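Local atomic coordinates of ABC-type transport auxiliary lipoprotein component domain-containing protein (Xanthomonas campestris pv. campestris, PDB entry 2IQI), a protein that is of unknown function but probably acts as a lipoprotein auxiliary component of an ABC-type transport system. Residues A69-M72 against L73-S76. Residues are numbered along the deposited sequence; the frame is centred on the assembly and turned at random.
Sequences ATDM and LEDS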
ATOM      1  N   ALA A  69       7.755  -1.849  -6.097  1.00 40.92           N
ATOM      2  CA  ALA A  69       6.566  -1.194  -5.567  1.00 40.54           C
ATOM      3  C   ALA A  69       5.895  -1.987  -4.449  1.00 40.73           C
ATOM      4  O   ALA A  69       5.479  -1.421  -3.440  1.00 41.13           O
ATOM      5  CB  ALA A  69       5.604  -0.895  -6.670  1.00 40.38           C
ATOM      6  N   THR A  70       5.831  -3.296  -4.609  1.00 40.67           N
ATOM      7  CA  THR A  70       5.403  -4.195  -3.538  1.00 40.72           C
ATOM      8  C   THR A  70       6.259  -4.075  -2.296  1.00 40.89           C
ATOM      9  O   THR A  70       5.734  -4.173  -1.205  1.00 42.11           O
ATOM     10  CB  THR A  70       5.452  -5.659  -3.990  1.00 40.70           C
ATOM     11  OG1 THR A  70       6.790  -5.973  -4.365  1.00 40.19           O
ATOM     12  CG2 THR A  70       4.594  -5.844  -5.217  1.00 40.90           C
ATOM     13  N   ASP A  71       7.567  -3.881  -2.430  1.00 41.10           N
ATOM     14  CA  ASP A  71       8.407  -3.725  -1.238  1.00 41.60           C
ATOM     15  C   ASP A  71       8.218  -2.362  -0.548  1.00 41.68           C
ATOM     16  O   ASP A  71       8.390  -2.287   0.687  1.00 41.44           O
ATOM     17  CB  ASP A  71       9.904  -3.950  -1.534  1.00 42.10           C
ATOM     18  CG  ASP A  71      10.228  -5.382  -2.042  1.00 45.07           C
ATOM     19  OD1 ASP A  71       9.404  -6.331  -1.906  1.00 47.89           O
ATOM     20  OD2 ASP A  71      11.341  -5.556  -2.593  1.00 47.64           O
ATOM     21  N   MET A  72       7.938  -1.291  -1.331  1.00 41.18           N
ATOM     22  CA  MET A  72       7.680   0.053  -0.752  1.00 40.49           C
ATOM     23  C   MET A  72       6.404  -0.108   0.081  1.00 40.24           C
ATOM     24  O   MET A  72       6.285   0.441   1.188  1.00 39.48           O
ATOM     25  CB  MET A  72       7.436   1.171  -1.805  1.00 40.50           C
ATOM     26  CG  MET A  72       8.489   1.423  -2.897  1.00 40.51           C
ATOM     27  SD  MET A  72       8.019   2.757  -4.079  1.00 39.66           S
ATOM     28  CE  MET A  72       8.027   4.077  -2.911  1.00 35.20           C
ATOM     29  N   LEU A  73       5.466  -0.887  -0.481  1.00 39.44           N
ATOM     30  CA  LEU A  73       4.208  -1.169   0.157  1.00 39.52           C
ATOM     31  C   LEU A  73       4.348  -2.085   1.392  1.00 39.09           C
ATOM     32  O   LEU A  73       3.811  -1.806   2.465  1.00 38.40           O
ATOM     33  CB  LEU A  73       3.178  -1.688  -0.837  1.00 39.69           C
ATOM     34  CG  LEU A  73       1.835  -1.759  -0.100  1.00 41.32           C
ATOM     35  CD1 LEU A  73       1.052  -0.468  -0.259  1.00 39.01           C
ATOM     36  CD2 LEU A  73       1.039  -2.999  -0.529  1.00 42.77           C
ATOM     37  N   GLU A  74       5.087  -3.165   1.242  1.00 39.45           N
ATOM     38  CA  GLU A  74       5.474  -3.964   2.399  1.00 39.93           C
ATOM     39  C   GLU A  74       6.215  -3.159   3.505  1.00 39.02           C
ATOM     40  O   GLU A  74       5.954  -3.328   4.683  1.00 39.34           O
ATOM     41  CB  GLU A  74       6.280  -5.154   1.928  1.00 39.96           C
ATOM     42  CG  GLU A  74       6.375  -6.270   2.917  1.00 43.77           C
ATOM     43  CD  GLU A  74       7.564  -7.180   2.638  1.00 50.36           C
ATOM     44  OE1 GLU A  74       7.942  -7.320   1.436  1.00 52.20           O
ATOM     45  OE2 GLU A  74       8.123  -7.748   3.627  1.00 52.85           O
ATOM     46  N   ASP A  75       7.114  -2.269   3.154  1.00 38.61           N
ATOM     47  CA  ASP A  75       7.752  -1.488   4.204  1.00 39.19           C
ATOM     48  C   ASP A  75       6.844  -0.415   4.807  1.00 38.68           C
ATOM     49  O   ASP A  75       7.004  -0.091   5.974  1.00 38.88           O
ATOM     50  CB  ASP A  75       9.090  -0.849   3.748  1.00 40.01           C
ATOM     51  CG  ASP A  75      10.170  -1.878   3.455  1.00 42.62           C
ATOM     52  OD1 ASP A  75       9.856  -3.097   3.516  1.00 46.84           O
ATOM     53  OD2 ASP A  75      11.331  -1.472   3.160  1.00 43.92           O
ATOM     54  N   SER A  76       5.922   0.156   4.040  1.00 37.51           N
ATOM     55  CA  SER A  76       5.112   1.226   4.597  1.00 37.29           C
ATOM     56  C   SER A  76       4.207   0.674   5.630  1.00 36.55           C
ATOM     57  O   SER A  76       4.011   1.285   6.692  1.00 36.85           O
ATOM     58  CB  SER A  76       4.247   1.878   3.527  1.00 37.42           C
ATOM     59  OG  SER A  76       5.103   2.588   2.674  1.00 40.13           O
TER
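The opening two turns of helix 69-82 are joined here by consecutive i to i+4 backbone hydrogen bonds, to which Ser76 adds one from its side chain. Leu73 N donates to Ala69 O, and Glu74 N to Thr70 O at 2.7 Å with an N-H...O angle of 170°, the straightest of the four. Asp75 N bonds to Asp71 O, and Ser76 N reaches Met72 O at 2.9 Å with a more bent angle. That last carbonyl is gripped twice, because Ser76 OG also donates to Met72 O at 2.9 Å. With OG beside its own backbone N (chi1 -70°), the hydroxyl turns back toward the preceding turn, and the two donors approach opposite faces of the carbonyl plane. The hydroxyl donor of this buried serine is thus spent inside the helix. Ser76 and Met72 both touch Leu166 of helix 155-185 while Leu73 packs on Ile105 and Val107 of strand 101-110, so this part of the helix packs against both elements, on neighbouring sides.

Another side carries acids. Asp71 and Glu74 run side by side in the same direction, Asp71 OD1 lying 3.8 Å from Glu74 OE1 with the carboxylate planes 80° apart. Asp75 OD1 comes to 3.3 Å from Asp71 O, a pair of acceptors. The carboxylate of Asp75 is paired outside the two segments, OD1 with Arg92 and OD2 with Arg79 and Gln67, and Thr70 OG1 is likewise hydrogen-bonded to Asp44. The like charges of Asp71 and Glu74 would probably raise the proton affinity of one or both, with a long, weak ion pair from Glu74 OE2 to Arg92 offering modest compensation, whereas Asp75, held by two arginines, is likely to stay ionised.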